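Local atomic coordinates of RagB/SusD domain protein (Flavobacterium johnsoniae, PDB entry 5J90), a protein that binds chitin, probably at the cell surface as a SusD-like lipoprotein, within a polysaccharide utilization locus for converting recalcitrant chitin. Residues I89-Y102 and M130-G143. Numbering follows the deposited sequence.
With EDO (1,2-ethanediol), chain C.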
ATOM      1  N   ILE A  89       6.392 -15.811 -18.260  1.00  9.73           N
ATOM      2  CA  ILE A  89       6.715 -14.386 -18.212  1.00  9.41           C
ATOM      3  C   ILE A  89       8.117 -14.196 -17.647  1.00  8.55           C
ATOM      4  O   ILE A  89       8.965 -13.516 -18.229  1.00  9.84           O
ATOM      5  CB  ILE A  89       5.718 -13.623 -17.315  1.00  8.41           C
ATOM      6  CG1 ILE A  89       4.269 -13.884 -17.738  1.00  9.63           C
ATOM      7  CG2 ILE A  89       6.048 -12.134 -17.312  1.00 10.19           C
ATOM      8  CD1 ILE A  89       3.248 -13.415 -16.707  1.00 12.04           C
ATOM      9  N   TRP A  90       8.358 -14.821 -16.498  1.00  8.76           N
ATOM     10  CA  TRP A  90       9.631 -14.696 -15.813  1.00  9.22           C
ATOM     11  C   TRP A  90      10.740 -15.381 -16.611  1.00  8.84           C
ATOM     12  O   TRP A  90      11.809 -14.804 -16.854  1.00 10.06           O
ATOM     13  CB  TRP A  90       9.506 -15.322 -14.422  1.00  9.80           C
ATOM     14  CG  TRP A  90      10.708 -15.192 -13.543  1.00  8.83           C
ATOM     15  CD1 TRP A  90      11.847 -15.948 -13.572  1.00  9.64           C
ATOM     16  CD2 TRP A  90      10.871 -14.267 -12.464  1.00  8.83           C
ATOM     17  NE1 TRP A  90      12.718 -15.535 -12.586  1.00 10.38           N
ATOM     18  CE2 TRP A  90      12.139 -14.503 -11.890  1.00  9.30           C
ATOM     19  CE3 TRP A  90      10.066 -13.254 -11.929  1.00  9.43           C
ATOM     20  CZ2 TRP A  90      12.615 -13.766 -10.803  1.00  9.36           C
ATOM     21  CZ3 TRP A  90      10.544 -12.525 -10.852  1.00  9.49           C
ATOM     22  CH2 TRP A  90      11.804 -12.777 -10.310  1.00  9.41           C
ATOM     23  N   ASP A  91      10.488 -16.617 -17.027  1.00  9.99           N
ATOM     24  CA  ASP A  91      11.554 -17.414 -17.620  1.00 12.41           C
ATOM     25  C   ASP A  91      12.047 -16.826 -18.951  1.00 10.70           C
ATOM     26  O   ASP A  91      13.257 -16.694 -19.163  1.00 10.93           O
ATOM     27  CB  ASP A  91      11.132 -18.885 -17.731  1.00 12.27           C
ATOM     28  CG  ASP A  91      10.911 -19.531 -16.363  1.00 12.89           C
ATOM     29  OD1 ASP A  91      11.550 -19.090 -15.391  1.00 15.16           O
ATOM     30  OD2 ASP A  91      10.092 -20.472 -16.255  1.00 14.80           O
ATOM     31  N   TYR A  92      11.122 -16.406 -19.814  1.00 10.38           N
ATOM     32  CA  TYR A  92      11.530 -15.808 -21.084  1.00 10.50           C
ATOM     33  C   TYR A  92      12.142 -14.418 -20.927  1.00 10.36           C
ATOM     34  O   TYR A  92      13.113 -14.081 -21.603  1.00 11.46           O
ATOM     35  CB  TYR A  92      10.383 -15.810 -22.104  1.00 11.43           C
ATOM     36  CG  TYR A  92      10.324 -17.108 -22.876  1.00 11.64           C
ATOM     37  CD1 TYR A  92       9.802 -18.257 -22.296  1.00 13.25           C
ATOM     38  CD2 TYR A  92      10.819 -17.192 -24.170  1.00 12.03           C
ATOM     39  CE1 TYR A  92       9.764 -19.454 -22.984  1.00 13.15           C
ATOM     40  CE2 TYR A  92      10.788 -18.393 -24.867  1.00 13.32           C
ATOM     41  CZ  TYR A  92      10.261 -19.512 -24.263  1.00 13.12           C
ATOM     42  OH  TYR A  92      10.218 -20.714 -24.950  1.00 16.27           O
ATOM     43  N   GLY A  93      11.603 -13.619 -20.009  1.00  9.54           N
ATOM     44  CA  GLY A  93      12.138 -12.295 -19.751  1.00 10.34           C
ATOM     45  C   GLY A  93      13.559 -12.325 -19.220  1.00  8.86           C
ATOM     46  O   GLY A  93      14.428 -11.586 -19.670  1.00  9.96           O
ATOM     47  N   TYR A  94      13.805 -13.182 -18.235  1.00  9.03           N
ATOM     48  CA  TYR A  94      15.140 -13.242 -17.662  1.00  9.55           C
ATOM     49  C   TYR A  94      16.167 -13.864 -18.612  1.00  9.35           C
ATOM     50  O   TYR A  94      17.308 -13.409 -18.681  1.00 11.16           O
ATOM     51  CB  TYR A  94      15.131 -13.950 -16.298  1.00 10.57           C
ATOM     52  CG  TYR A  94      14.789 -12.978 -15.192  1.00  9.79           C
ATOM     53  CD1 TYR A  94      13.479 -12.833 -14.751  1.00  9.33           C
ATOM     54  CD2 TYR A  94      15.769 -12.174 -14.629  1.00  9.51           C
ATOM     55  CE1 TYR A  94      13.158 -11.915 -13.756  1.00  8.42           C
ATOM     56  CE2 TYR A  94      15.460 -11.245 -13.632  1.00  8.80           C
ATOM     57  CZ  TYR A  94      14.149 -11.135 -13.207  1.00  8.93           C
ATOM     58  OH  TYR A  94      13.823 -10.223 -12.225  1.00  9.80           O
ATOM     59  N   LYS A  95      15.750 -14.882 -19.357  1.00  9.97           N
ATOM     60  CA  LYS A  95      16.677 -15.567 -20.248  1.00 13.74           C
ATOM     61  C   LYS A  95      17.109 -14.680 -21.414  1.00 11.92           C
ATOM     62  O   LYS A  95      18.257 -14.738 -21.857  1.00 14.32           O
ATOM     63  CB  LYS A  95      16.036 -16.850 -20.776  1.00 14.16           C
ATOM     64  CG  LYS A  95      16.912 -17.655 -21.727  1.00 26.97           C
ATOM     65  CD  LYS A  95      17.920 -18.496 -20.964  1.00 32.69           C
ATOM     66  CE  LYS A  95      18.816 -19.279 -21.913  1.00 34.66           C
ATOM     67  NZ  LYS A  95      19.772 -20.141 -21.167  1.00 39.49           N
ATOM     68  N   ASN A  96      16.195 -13.842 -21.893  1.00 11.37           N
ATOM     69  CA  ASN A  96      16.433 -13.100 -23.131  1.00 12.14           C
ATOM     70  C   ASN A  96      16.638 -11.613 -22.970  1.00 15.59           C
ATOM     71  O   ASN A  96      17.462 -11.025 -23.660  1.00 17.35           O
ATOM     72  CB  ASN A  96      15.305 -13.353 -24.118  1.00 12.83           C
ATOM     73  CG  ASN A  96      15.273 -14.778 -24.581  1.00 17.77           C
ATOM     74  OD1 ASN A  96      16.199 -15.238 -25.249  1.00 18.01           O
ATOM     75  ND2 ASN A  96      14.229 -15.501 -24.209  1.00 17.78           N
ATOM     76  N   VAL A  97      15.876 -10.984 -22.087  1.00 11.26           N
ATOM     77  CA  VAL A  97      16.084  -9.565 -21.853  1.00 11.23           C
ATOM     78  C   VAL A  97      17.161  -9.332 -20.797  1.00 10.80           C
ATOM     79  O   VAL A  97      18.184  -8.697 -21.068  1.00 11.55           O
ATOM     80  CB  VAL A  97      14.772  -8.852 -21.465  1.00 11.83           C
ATOM     81  CG1 VAL A  97      15.044  -7.397 -21.134  1.00 13.60           C
ATOM     82  CG2 VAL A  97      13.768  -8.971 -22.604  1.00 14.17           C
ATOM     83  N   MET A  98      16.948  -9.853 -19.590  1.00 11.12           N
ATOM     84  CA  MET A  98      17.870  -9.561 -18.501  1.00 10.13           C
ATOM     85  C   MET A  98      19.268 -10.116 -18.747  1.00  9.88           C
ATOM     86  O   MET A  98      20.255  -9.420 -18.521  1.00 11.09           O
ATOM     87  CB  MET A  98      17.321 -10.039 -17.150  1.00 10.05           C
ATOM     88  CG  MET A  98      18.103  -9.515 -15.963  1.00  9.59           C
ATOM     89  SD  MET A  98      17.904  -7.723 -15.773  1.00 11.11           S
ATOM     90  CE  MET A  98      18.820  -7.486 -14.247  1.00 14.10           C
ATOM     91  N   PHE A  99      19.355 -11.363 -19.201  1.00 11.33           N
ATOM     92  CA  PHE A  99      20.683 -11.931 -19.388  1.00 12.05           C
ATOM     93  C   PHE A  99      21.504 -11.130 -20.390  1.00 11.19           C
ATOM     94  O   PHE A  99      22.688 -10.872 -20.174  1.00 11.61           O
ATOM     95  CB  PHE A  99      20.669 -13.396 -19.818  1.00 14.46           C
ATOM     96  CG  PHE A  99      22.029 -13.884 -20.202  1.00 16.45           C
ATOM     97  CD1 PHE A  99      22.953 -14.214 -19.225  1.00 17.72           C
ATOM     98  CD2 PHE A  99      22.414 -13.934 -21.532  1.00 17.35           C
ATOM     99  CE1 PHE A  99      24.228 -14.621 -19.567  1.00 21.04           C
ATOM    100  CE2 PHE A  99      23.693 -14.347 -21.880  1.00 16.90           C
ATOM    101  CZ  PHE A  99      24.597 -14.682 -20.897  1.00 18.21           C
ATOM    102  N   ASN A 100      20.877 -10.732 -21.489  1.00 12.75           N
ATOM    103  CA  ASN A 100      21.613  -9.980 -22.485  1.00 12.87           C
ATOM    104  C   ASN A 100      21.958  -8.562 -22.051  1.00 14.10           C
ATOM    105  O   ASN A 100      23.004  -8.041 -22.414  1.00 13.07           O
ATOM    106  CB  ASN A 100      20.922 -10.042 -23.844  1.00 12.84           C
ATOM    107  CG  ASN A 100      21.034 -11.413 -24.457  1.00 14.47           C
ATOM    108  OD1 ASN A 100      22.129 -11.849 -24.811  1.00 17.74           O
ATOM    109  ND2 ASN A 100      19.919 -12.111 -24.562  1.00 13.02           N
ATOM    110  N   ALA A 101      21.106  -7.945 -21.236  1.00 11.53           N
ATOM    111  CA  ALA A 101      21.459  -6.657 -20.659  1.00 11.31           C
ATOM    112  C   ALA A 101      22.729  -6.799 -19.823  1.00 10.68           C
ATOM    113  O   ALA A 101      23.640  -5.978 -19.904  1.00 12.54           O
ATOM    114  CB  ALA A 101      20.308  -6.106 -19.800  1.00 11.71           C
ATOM    115  N   TYR A 102      22.763  -7.849 -19.013  1.00 12.13           N
ATOM    116  CA  TYR A 102      23.889  -8.141 -18.137  1.00 12.96           C
ATOM    117  C   TYR A 102      25.152  -8.412 -18.957  1.00 12.69           C
ATOM    118  O   TYR A 102      26.216  -7.848 -18.690  1.00 15.02           O
ATOM    119  CB  TYR A 102      23.505  -9.349 -17.280  1.00 14.07           C
ATOM    120  CG  TYR A 102      24.582  -9.962 -16.419  1.00 15.82           C
ATOM    121  CD1 TYR A 102      25.020  -9.328 -15.268  1.00 15.08           C
ATOM    122  CD2 TYR A 102      25.115 -11.206 -16.728  1.00 18.76           C
ATOM    123  CE1 TYR A 102      25.986  -9.901 -14.452  1.00 18.51           C
ATOM    124  CE2 TYR A 102      26.083 -11.789 -15.921  1.00 18.08           C
ATOM    125  CZ  TYR A 102      26.509 -11.131 -14.786  1.00 20.14           C
ATOM    126  OH  TYR A 102      27.471 -11.699 -13.977  1.00 26.58           O
ATOM    127  N   MET A 130       8.383  -6.487 -16.006  1.00  6.98           N
ATOM    128  CA  MET A 130       8.578  -7.567 -15.046  1.00  8.05           C
ATOM    129  C   MET A 130       8.223  -7.145 -13.622  1.00  6.65           C
ATOM    130  O   MET A 130       7.443  -7.821 -12.949  1.00  7.66           O
ATOM    131  CB  MET A 130      10.022  -8.065 -15.113  1.00  8.49           C
ATOM    132  CG  MET A 130      10.259  -9.382 -14.366  1.00  8.75           C
ATOM    133  SD  MET A 130       9.583 -10.846 -15.215  1.00  9.19           S
ATOM    134  CE  MET A 130      10.661 -10.925 -16.651  1.00  9.56           C
ATOM    135  N   THR A 131       8.775  -6.028 -13.157  1.00  7.54           N
ATOM    136  CA  THR A 131       8.436  -5.605 -11.803  1.00  7.14           C
ATOM    137  C   THR A 131       6.982  -5.145 -11.683  1.00  6.99           C
ATOM    138  O   THR A 131       6.337  -5.369 -10.655  1.00  6.92           O
ATOM    139  CB  THR A 131       9.415  -4.557 -11.228  1.00  7.15           C
ATOM    140  OG1 THR A 131       8.988  -4.184  -9.910  1.00  7.85           O
ATOM    141  CG2 THR A 131       9.443  -3.297 -12.076  1.00  7.62           C
ATOM    142  N   ASP A 132       6.439  -4.560 -12.743  1.00  7.10           N
ATOM    143  CA  ASP A 132       5.034  -4.177 -12.711  1.00  7.92           C
ATOM    144  C   ASP A 132       4.105  -5.380 -12.609  1.00  8.49           C
ATOM    145  O   ASP A 132       2.963  -5.249 -12.172  1.00 10.55           O
ATOM    146  CB  ASP A 132       4.681  -3.330 -13.927  1.00  7.02           C
ATOM    147  CG  ASP A 132       5.261  -1.938 -13.853  1.00  7.77           C
ATOM    148  OD1 ASP A 132       5.785  -1.532 -12.791  1.00  7.90           O
ATOM    149  OD2 ASP A 132       5.176  -1.239 -14.882  1.00  7.72           O
ATOM    150  N   THR A 133       4.594  -6.556 -13.002  1.00  7.74           N
ATOM    151  CA  THR A 133       3.814  -7.786 -12.937  1.00  7.99           C
ATOM    152  C   THR A 133       3.945  -8.497 -11.585  1.00  6.76           C
ATOM    153  O   THR A 133       2.947  -8.926 -11.016  1.00  8.04           O
ATOM    154  CB  THR A 133       4.214  -8.725 -14.093  1.00  7.94           C
ATOM    155  OG1 THR A 133       3.893  -8.082 -15.336  1.00 10.21           O
ATOM    156  CG2 THR A 133       3.476 -10.040 -14.025  1.00  9.12           C
ATOM    157  N   PHE A 134       5.170  -8.586 -11.061  1.00  7.13           N
ATOM    158  CA  PHE A 134       5.440  -9.391  -9.867  1.00  7.42           C
ATOM    159  C   PHE A 134       5.658  -8.597  -8.581  1.00  7.65           C
ATOM    160  O   PHE A 134       5.465  -9.137  -7.480  1.00  8.24           O
ATOM    161  CB  PHE A 134       6.655 -10.306 -10.112  1.00  7.81           C
ATOM    162  CG  PHE A 134       6.410 -11.364 -11.151  1.00  7.75           C
ATOM    163  CD1 PHE A 134       5.716 -12.520 -10.827  1.00  8.33           C
ATOM    164  CD2 PHE A 134       6.850 -11.190 -12.461  1.00  8.01           C
ATOM    165  CE1 PHE A 134       5.458 -13.481 -11.786  1.00  8.71           C
ATOM    166  CE2 PHE A 134       6.591 -12.150 -13.426  1.00  9.13           C
ATOM    167  CZ  PHE A 134       5.898 -13.296 -13.085  1.00  8.85           C
ATOM    168  N   GLY A 135       6.071  -7.334  -8.705  1.00  6.88           N
ATOM    169  CA  GLY A 135       6.493  -6.546  -7.552  1.00  7.33           C
ATOM    170  C   GLY A 135       7.998  -6.668  -7.362  1.00  8.03           C
ATOM    171  O   GLY A 135       8.774  -6.275  -8.232  1.00  7.75           O
ATOM    172  N   PRO A 136       8.441  -7.230  -6.229  1.00  7.05           N
ATOM    173  CA  PRO A 136       9.874  -7.501  -6.095  1.00  6.95           C
ATOM    174  C   PRO A 136      10.357  -8.412  -7.224  1.00  7.11           C
ATOM    175  O   PRO A 136       9.636  -9.329  -7.625  1.00  8.04           O
ATOM    176  CB  PRO A 136       9.971  -8.226  -4.739  1.00  7.50           C
ATOM    177  CG  PRO A 136       8.725  -7.788  -3.986  1.00  8.21           C
ATOM    178  CD  PRO A 136       7.670  -7.660  -5.048  1.00  7.74           C
ATOM    179  N   ILE A 137      11.549  -8.133  -7.744  1.00  6.86           N
ATOM    180  CA  ILE A 137      12.152  -8.994  -8.772  1.00  7.15           C
ATOM    181  C   ILE A 137      13.655  -9.067  -8.554  1.00  7.93           C
ATOM    182  O   ILE A 137      14.219  -8.292  -7.783  1.00  8.33           O
ATOM    183  CB  ILE A 137      11.872  -8.480 -10.214  1.00  7.90           C
ATOM    184  CG1 ILE A 137      12.519  -7.107 -10.440  1.00  8.04           C
ATOM    185  CG2 ILE A 137      10.373  -8.464 -10.506  1.00  8.43           C
ATOM    186  CD1 ILE A 137      12.587  -6.697 -11.918  1.00  8.18           C
ATOM    187  N   ILE A 138      14.309 -10.003  -9.237  1.00  8.63           N
ATOM    188  CA  ILE A 138      15.762 -10.017  -9.277  1.00  8.95           C
ATOM    189  C   ILE A 138      16.248  -8.881 -10.179  1.00  8.56           C
ATOM    190  O   ILE A 138      15.808  -8.745 -11.325  1.00  9.79           O
ATOM    191  CB  ILE A 138      16.298 -11.372  -9.769  1.00  9.49           C
ATOM    192  CG1 ILE A 138      15.952 -12.459  -8.754  1.00 11.04           C
ATOM    193  CG2 ILE A 138      17.808 -11.289  -9.981  1.00 10.93           C
ATOM    194  CD1 ILE A 138      16.243 -13.885  -9.234  1.00 14.02           C
ATOM    195  N   TYR A 139      17.129  -8.037  -9.659  1.00  8.63           N
ATOM    196  CA  TYR A 139      17.632  -6.930 -10.467  1.00  8.90           C
ATOM    197  C   TYR A 139      19.106  -6.690 -10.135  1.00 10.88           C
ATOM    198  O   TYR A 139      19.974  -7.118 -10.894  1.00 11.63           O
ATOM    199  CB  TYR A 139      16.735  -5.679 -10.330  1.00  9.97           C
ATOM    200  CG  TYR A 139      16.756  -4.772 -11.547  1.00  9.49           C
ATOM    201  CD1 TYR A 139      16.198  -5.184 -12.752  1.00  9.85           C
ATOM    202  CD2 TYR A 139      17.318  -3.500 -11.484  1.00 11.47           C
ATOM    203  CE1 TYR A 139      16.220  -4.363 -13.871  1.00  9.74           C
ATOM    204  CE2 TYR A 139      17.341  -2.667 -12.609  1.00 10.70           C
ATOM    205  CZ  TYR A 139      16.787  -3.110 -13.790  1.00  9.58           C
ATOM    206  OH  TYR A 139      16.791  -2.310 -14.914  1.00 10.63           O
ATOM    207  N   SER A 140      19.398  -6.085  -8.990  1.00 11.13           N
ATOM    208  CA  SER A 140      20.790  -5.790  -8.633  1.00 11.70           C
ATOM    209  C   SER A 140      21.665  -7.043  -8.504  1.00 13.47           C
ATOM    210  O   SER A 140      22.867  -6.989  -8.778  1.00 15.45           O
ATOM    211  CB  SER A 140      20.879  -4.944  -7.347  1.00 12.59           C
ATOM    212  OG  SER A 140      20.526  -5.684  -6.185  1.00 13.11           O
ATOM    213  N   LYS A 141      21.072  -8.161  -8.096  1.00 11.71           N
ATOM    214  CA  LYS A 141      21.843  -9.368  -7.821  1.00 12.62           C
ATOM    215  C   LYS A 141      21.858 -10.350  -8.988  1.00 13.31           C
ATOM    216  O   LYS A 141      22.339 -11.471  -8.847  1.00 14.60           O
ATOM    217  CB  LYS A 141      21.306 -10.072  -6.563  1.00 13.57           C
ATOM    218  CG  LYS A 141      21.344  -9.233  -5.296  1.00 15.67           C
ATOM    219  CD  LYS A 141      22.747  -8.737  -4.995  1.00 21.06           C
ATOM    220  CE  LYS A 141      22.773  -7.907  -3.722  1.00 30.13           C
ATOM    221  NZ  LYS A 141      21.838  -6.748  -3.807  1.00 29.15           N
ATOM    222  N   PHE A 142      21.331  -9.947 -10.142  1.00 12.34           N
ATOM    223  CA  PHE A 142      21.326 -10.846 -11.290  1.00 12.82           C
ATOM    224  C   PHE A 142      22.738 -11.327 -11.616  1.00 13.93           C
ATOM    225  O   PHE A 142      23.685 -10.542 -11.587  1.00 15.35           O
ATOM    226  CB  PHE A 142      20.715 -10.186 -12.532  1.00 11.92           C
ATOM    227  CG  PHE A 142      20.639 -11.117 -13.711  1.00 10.89           C
ATOM    228  CD1 PHE A 142      19.593 -12.007 -13.843  1.00 11.05           C
ATOM    229  CD2 PHE A 142      21.645 -11.125 -14.672  1.00 13.06           C
ATOM    230  CE1 PHE A 142      19.527 -12.878 -14.913  1.00 12.52           C
ATOM    231  CE2 PHE A 142      21.592 -12.000 -15.748  1.00 13.56           C
ATOM    232  CZ  PHE A 142      20.531 -12.876 -15.874  1.00 11.88           C
ATOM    233  N   GLY A 143      22.861 -12.620 -11.907  1.00 14.77           N
ATOM    234  CA  GLY A 143      24.141 -13.200 -12.288  1.00 18.14           C
ATOM    235  C   GLY A 143      24.970 -13.685 -11.110  1.00 22.84           C
ATOM    236  O   GLY A 143      26.083 -14.185 -11.293  1.00 25.68           O
TER
HETATM  237  C1  EDO C 601       9.458 -23.386 -23.966  1.00 29.62           C
HETATM  238  O1  EDO C 601      10.810 -23.094 -24.336  1.00 35.87           O
HETATM  239  C2  EDO C 601       9.462 -24.287 -22.740  1.00 28.61           C
HETATM  240  O2  EDO C 601      10.223 -23.668 -21.694  1.00 33.51           O
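A tyrosine hydroxyl bonds the side of helix 83-108 to the chain beyond Gly135: Tyr94 OH donates to Ile138 O at 2.6 Å, in the carbonyl plane and on a lone pair, with a C=O...O angle of 122°. Ile137 CB lies 3.3 Å from Tyr94 OH, so the side chain of Ile137 packs against the phenol oxygen. A phenylalanine in place of Tyr94 would probably keep the ring contacts but leave this buried Ile138 carbonyl without its hydroxyl donor. Toward the start of segment 89-102, Met130 of the partner helix fits as a knob into the hole formed by Ile89, Trp90, Gly93 and Tyr94. Its chain bends at both chi2 and chi3, which carries CE to 3.7 Å from Gly93 CA, where a side chain at Gly93 would clash; SD makes oblique Met-aromatic contacts with Trp90 and Tyr94. The two helices are antiparallel neighbours in the alpha-helical framework of the SusD fold, with segment axes 11.3 Å apart at closest approach, and past Gly135, with its positive phi, the loop continues back along helix 83-108. Trp90 turns the edge of its six-membered ring to the face of Phe134, in a T-shaped pair with planes at 85°. At the loop's far end Phe142 is the residue most covered by the opposite segment: Met98 CG lies over one face in a CH-pi contact, 3.7 Å from the ring centroid, while the CD2 edge of Phe142 points at the face of Tyr102 in a second edge-to-face pair, the two ring centroids 5.2 Å apart. Phe142 CZ reaches the helix backbone itself, 3.6 Å from Phe99 CA.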